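Protein CT_858 (Chlamydia trachomatis, PDB 3DOR) probably acts as a secreted serine-type endopeptidase with a PDZ-like domain and a peptidase family S41 domain. Local coordinates at residues Y253-I265 / F538-L552. Sequence-based numbering, arbitrary orientation.
Sequences YNIGSTDGFLPVI and FTANDIRYKGYSEYL. With SO4 (sulfate ion), chain M.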
# COMPACT_ATOMS: atom_id res chain seq x y z
N TYR B 253 -24.91 -13.16 -13.46
CA TYR B 253 -23.80 -13.96 -13.95
C TYR B 253 -22.43 -13.40 -13.59
O TYR B 253 -21.41 -14.02 -13.87
CB TYR B 253 -23.93 -14.14 -15.47
CG TYR B 253 -25.16 -14.96 -15.86
CD1 TYR B 253 -26.37 -14.34 -16.18
CD2 TYR B 253 -25.12 -16.35 -15.86
CE1 TYR B 253 -27.52 -15.10 -16.48
CE2 TYR B 253 -26.25 -17.11 -16.15
CZ TYR B 253 -27.44 -16.48 -16.46
OH TYR B 253 -28.56 -17.24 -16.69
N ASN B 254 -22.41 -12.23 -12.96
CA ASN B 254 -21.15 -11.60 -12.56
C ASN B 254 -20.39 -12.42 -11.52
O ASN B 254 -20.97 -12.94 -10.57
CB ASN B 254 -21.42 -10.23 -11.93
CG ASN B 254 -21.62 -9.12 -12.94
OD1 ASN B 254 -21.10 -8.02 -12.76
ND2 ASN B 254 -22.38 -9.39 -14.00
N ILE B 255 -19.07 -12.52 -11.68
CA ILE B 255 -18.26 -13.23 -10.71
C ILE B 255 -18.40 -12.42 -9.41
O ILE B 255 -18.29 -11.20 -9.42
CB ILE B 255 -16.79 -13.27 -11.17
CG1 ILE B 255 -16.64 -14.30 -12.30
CG2 ILE B 255 -15.88 -13.64 -10.00
CD1 ILE B 255 -15.21 -14.41 -12.87
N GLY B 256 -18.66 -13.11 -8.30
CA GLY B 256 -18.82 -12.41 -7.03
C GLY B 256 -20.24 -11.93 -6.77
O GLY B 256 -20.51 -11.33 -5.73
N SER B 257 -21.15 -12.17 -7.70
CA SER B 257 -22.54 -11.76 -7.54
C SER B 257 -23.17 -12.41 -6.30
O SER B 257 -23.06 -13.62 -6.09
CB SER B 257 -23.35 -12.15 -8.78
OG SER B 257 -24.74 -12.24 -8.48
N THR B 258 -23.84 -11.60 -5.49
CA THR B 258 -24.46 -12.10 -4.27
C THR B 258 -25.51 -13.17 -4.53
O THR B 258 -25.53 -14.21 -3.87
CB THR B 258 -25.12 -10.94 -3.45
OG1 THR B 258 -24.11 -10.05 -3.01
CG2 THR B 258 -25.85 -11.48 -2.23
N ASP B 259 -26.39 -12.94 -5.50
CA ASP B 259 -27.45 -13.89 -5.80
C ASP B 259 -27.10 -15.00 -6.77
O ASP B 259 -27.73 -16.06 -6.75
CB ASP B 259 -28.69 -13.14 -6.31
CG ASP B 259 -29.45 -12.44 -5.19
OD1 ASP B 259 -30.34 -11.62 -5.49
OD2 ASP B 259 -29.15 -12.72 -4.02
N GLY B 260 -26.11 -14.79 -7.63
CA GLY B 260 -25.80 -15.86 -8.56
C GLY B 260 -26.89 -15.95 -9.61
O GLY B 260 -27.70 -15.02 -9.76
N PHE B 261 -26.96 -17.08 -10.30
CA PHE B 261 -27.93 -17.22 -11.38
C PHE B 261 -28.86 -18.41 -11.28
O PHE B 261 -29.65 -18.65 -12.19
CB PHE B 261 -27.16 -17.28 -12.70
CG PHE B 261 -26.12 -18.37 -12.75
CD1 PHE B 261 -26.47 -19.68 -13.02
CD2 PHE B 261 -24.79 -18.07 -12.50
CE1 PHE B 261 -25.51 -20.69 -13.04
CE2 PHE B 261 -23.81 -19.08 -12.51
CZ PHE B 261 -24.18 -20.39 -12.79
N LEU B 262 -28.78 -19.16 -10.19
CA LEU B 262 -29.64 -20.32 -10.02
C LEU B 262 -31.01 -19.98 -9.42
O LEU B 262 -31.11 -19.25 -8.43
CB LEU B 262 -28.94 -21.35 -9.14
CG LEU B 262 -27.58 -21.82 -9.65
CD1 LEU B 262 -26.93 -22.71 -8.61
CD2 LEU B 262 -27.76 -22.57 -10.98
N PRO B 263 -32.09 -20.50 -10.03
CA PRO B 263 -33.44 -20.24 -9.51
C PRO B 263 -33.67 -21.07 -8.24
O PRO B 263 -32.91 -22.01 -7.97
CB PRO B 263 -34.35 -20.64 -10.68
CG PRO B 263 -33.52 -21.62 -11.46
CD PRO B 263 -32.14 -21.05 -11.39
N VAL B 264 -34.69 -20.74 -7.46
CA VAL B 264 -34.95 -21.49 -6.23
C VAL B 264 -35.17 -22.96 -6.54
O VAL B 264 -35.74 -23.30 -7.57
CB VAL B 264 -36.18 -20.93 -5.46
CG1 VAL B 264 -35.95 -19.47 -5.13
CG2 VAL B 264 -37.44 -21.08 -6.27
N ILE B 265 -34.70 -23.82 -5.65
CA ILE B 265 -34.80 -25.26 -5.84
C ILE B 265 -36.19 -25.84 -5.55
O ILE B 265 -36.49 -26.97 -5.92
CB ILE B 265 -33.74 -25.99 -4.98
CG1 ILE B 265 -34.01 -25.73 -3.49
CG2 ILE B 265 -32.35 -25.50 -5.37
CD1 ILE B 265 -33.02 -26.39 -2.55
N PHE B 538 -23.54 -27.42 -17.26
CA PHE B 538 -24.83 -26.86 -17.64
C PHE B 538 -25.09 -27.24 -19.10
O PHE B 538 -24.22 -27.07 -19.95
CB PHE B 538 -24.81 -25.33 -17.49
CG PHE B 538 -24.63 -24.85 -16.07
CD1 PHE B 538 -23.62 -23.94 -15.76
CD2 PHE B 538 -25.47 -25.32 -15.05
CE1 PHE B 538 -23.44 -23.50 -14.44
CE2 PHE B 538 -25.30 -24.88 -13.73
CZ PHE B 538 -24.28 -23.97 -13.42
N THR B 539 -26.28 -27.77 -19.39
CA THR B 539 -26.62 -28.16 -20.76
C THR B 539 -27.24 -26.98 -21.49
O THR B 539 -27.50 -25.93 -20.90
CB THR B 539 -27.66 -29.32 -20.79
OG1 THR B 539 -28.87 -28.88 -20.15
CG2 THR B 539 -27.12 -30.57 -20.09
N ALA B 540 -27.48 -27.15 -22.79
CA ALA B 540 -28.09 -26.09 -23.57
C ALA B 540 -29.51 -25.86 -23.02
O ALA B 540 -29.97 -24.73 -22.93
CB ALA B 540 -28.15 -26.47 -25.06
N ASN B 541 -30.19 -26.94 -22.63
CA ASN B 541 -31.53 -26.79 -22.07
C ASN B 541 -31.51 -26.01 -20.75
O ASN B 541 -32.45 -25.29 -20.43
CB ASN B 541 -32.18 -28.16 -21.85
CG ASN B 541 -32.62 -28.81 -23.16
OD1 ASN B 541 -32.95 -28.11 -24.11
ND2 ASN B 541 -32.63 -30.14 -23.20
N ASP B 542 -30.43 -26.17 -19.98
CA ASP B 542 -30.31 -25.44 -18.72
C ASP B 542 -30.18 -23.97 -19.03
O ASP B 542 -30.85 -23.13 -18.42
CB ASP B 542 -29.05 -25.86 -17.96
CG ASP B 542 -29.21 -27.16 -17.22
OD1 ASP B 542 -30.30 -27.37 -16.63
OD2 ASP B 542 -28.25 -27.95 -17.21
N ILE B 543 -29.32 -23.67 -19.99
CA ILE B 543 -29.00 -22.32 -20.41
C ILE B 543 -30.00 -21.61 -21.31
O ILE B 543 -30.32 -20.45 -21.08
CB ILE B 543 -27.61 -22.31 -21.10
CG1 ILE B 543 -26.55 -22.80 -20.11
CG2 ILE B 543 -27.27 -20.92 -21.60
CD1 ILE B 543 -25.20 -23.05 -20.73
N ARG B 544 -30.49 -22.30 -22.33
CA ARG B 544 -31.40 -21.68 -23.28
C ARG B 544 -32.36 -20.64 -22.69
O ARG B 544 -32.39 -19.50 -23.15
CB ARG B 544 -32.19 -22.72 -24.07
CG ARG B 544 -33.00 -22.09 -25.20
CD ARG B 544 -33.48 -23.10 -26.25
NE ARG B 544 -32.38 -23.78 -26.94
CZ ARG B 544 -31.94 -25.00 -26.64
NH1 ARG B 544 -32.51 -25.69 -25.66
NH2 ARG B 544 -30.95 -25.54 -27.34
N TYR B 545 -33.12 -21.01 -21.67
CA TYR B 545 -34.05 -20.04 -21.09
C TYR B 545 -33.79 -19.75 -19.60
O TYR B 545 -34.68 -19.36 -18.86
CB TYR B 545 -35.49 -20.50 -21.32
CG TYR B 545 -35.86 -20.59 -22.80
CD1 TYR B 545 -36.73 -21.57 -23.27
CD2 TYR B 545 -35.30 -19.70 -23.73
CE1 TYR B 545 -37.03 -21.68 -24.64
CE2 TYR B 545 -35.60 -19.80 -25.09
CZ TYR B 545 -36.45 -20.79 -25.54
OH TYR B 545 -36.73 -20.89 -26.89
N LYS B 546 -32.54 -19.96 -19.19
CA LYS B 546 -32.12 -19.69 -17.82
C LYS B 546 -32.88 -20.42 -16.71
O LYS B 546 -32.96 -19.92 -15.60
CB LYS B 546 -32.19 -18.19 -17.56
CG LYS B 546 -31.21 -17.41 -18.40
CD LYS B 546 -31.71 -16.02 -18.73
CE LYS B 546 -31.61 -15.09 -17.55
NZ LYS B 546 -31.84 -13.69 -18.01
N GLY B 547 -33.41 -21.60 -17.02
CA GLY B 547 -34.14 -22.35 -16.02
C GLY B 547 -33.29 -23.34 -15.23
O GLY B 547 -33.60 -23.63 -14.08
N TYR B 548 -32.24 -23.86 -15.86
CA TYR B 548 -31.35 -24.83 -15.22
C TYR B 548 -32.14 -25.94 -14.53
O TYR B 548 -31.73 -26.45 -13.48
CB TYR B 548 -30.45 -24.15 -14.18
CG TYR B 548 -29.66 -22.99 -14.73
CD1 TYR B 548 -30.21 -21.71 -14.78
CD2 TYR B 548 -28.38 -23.18 -15.27
CE1 TYR B 548 -29.52 -20.65 -15.36
CE2 TYR B 548 -27.68 -22.13 -15.86
CZ TYR B 548 -28.26 -20.87 -15.91
OH TYR B 548 -27.61 -19.83 -16.53
N SER B 549 -33.26 -26.33 -15.13
CA SER B 549 -34.08 -27.36 -14.51
C SER B 549 -33.42 -28.72 -14.54
O SER B 549 -33.59 -29.51 -13.62
CB SER B 549 -35.48 -27.41 -15.17
OG SER B 549 -35.41 -27.80 -16.53
N GLU B 550 -32.64 -29.01 -15.58
CA GLU B 550 -31.96 -30.29 -15.64
C GLU B 550 -30.87 -30.34 -14.57
O GLU B 550 -30.75 -31.31 -13.83
CB GLU B 550 -31.36 -30.53 -17.03
CG GLU B 550 -32.38 -30.51 -18.15
CD GLU B 550 -31.86 -31.09 -19.45
OE1 GLU B 550 -30.62 -31.12 -19.65
OE2 GLU B 550 -32.70 -31.50 -20.29
N TYR B 551 -30.07 -29.28 -14.51
CA TYR B 551 -29.01 -29.18 -13.51
C TYR B 551 -29.63 -29.30 -12.11
O TYR B 551 -29.24 -30.15 -11.31
CB TYR B 551 -28.32 -27.83 -13.66
CG TYR B 551 -27.26 -27.53 -12.60
CD1 TYR B 551 -25.97 -28.04 -12.73
CD2 TYR B 551 -27.56 -26.72 -11.50
CE1 TYR B 551 -24.98 -27.73 -11.78
CE2 TYR B 551 -26.58 -26.41 -10.55
CZ TYR B 551 -25.29 -26.92 -10.70
OH TYR B 551 -24.31 -26.57 -9.80
N LEU B 552 -30.61 -28.45 -11.83
CA LEU B 552 -31.26 -28.47 -10.52
C LEU B 552 -31.93 -29.79 -10.15
O LEU B 552 -31.83 -30.23 -9.00
CB LEU B 552 -32.26 -27.31 -10.40
CG LEU B 552 -31.59 -25.95 -10.22
CD1 LEU B 552 -32.64 -24.85 -10.10
CD2 LEU B 552 -30.71 -25.98 -8.97
S SO4 M . -17.85 -10.64 -14.89
O1 SO4 M . -19.23 -10.28 -15.38
O2 SO4 M . -17.23 -9.43 -14.28
O3 SO4 M . -17.91 -11.72 -13.87
O4 SO4 M . -17.08 -11.12 -16.09
O HOH W 1 -32.15 -18.05 -13.64
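Tyr548 OH has two hydrogen-bond partners: Tyr253 OH at 2.8 Å, where either phenol may be the donor, and Gln91 NE2 of strand 83-92. The two tyrosines reach toward each other from opposite directions, and each oxygen lies near the plane of the other ring, at its edge. Tyrosine suits both places, giving a long apolar body with a hydroxyl just where the two segments meet. Lys546 lays its methylene chain against the hydroxyl of Tyr253, with Lys546 CG 3.2 Å from Tyr253 OH, while its ammonium goes on to Val101 O.

Next to this polar link the rings of Phe261, Phe538 and Tyr548 cluster. Phe261 CG lies between the backbone N and the carbonyl carbon (chi1 56°), which turns the ring so that Phe261 CE1 comes 3.5 Å from Phe538 CZ, with the two planes at 79°. Leu262 CD2 rests over one face of Tyr548, toward its rim, and Asp542 O lies over the centre of the opposite face, so the buried ring has a neighbour on each face. A water donates to Phe261 O and Lys546 O, bridging the backbones. Farther along, Pro263 CG packs 3.6 Å from Leu552 CD1, two apolar groups in van der Waals contact.

The loop 253-265, leading into strand 268-271, is thus fastened to Phe538, to the turn Lys546-Tyr548 and to the first turn of helix 549-564, with strands 83-92 and 98-103 beside the tyrosine end and strand 278-284 beside Ile265.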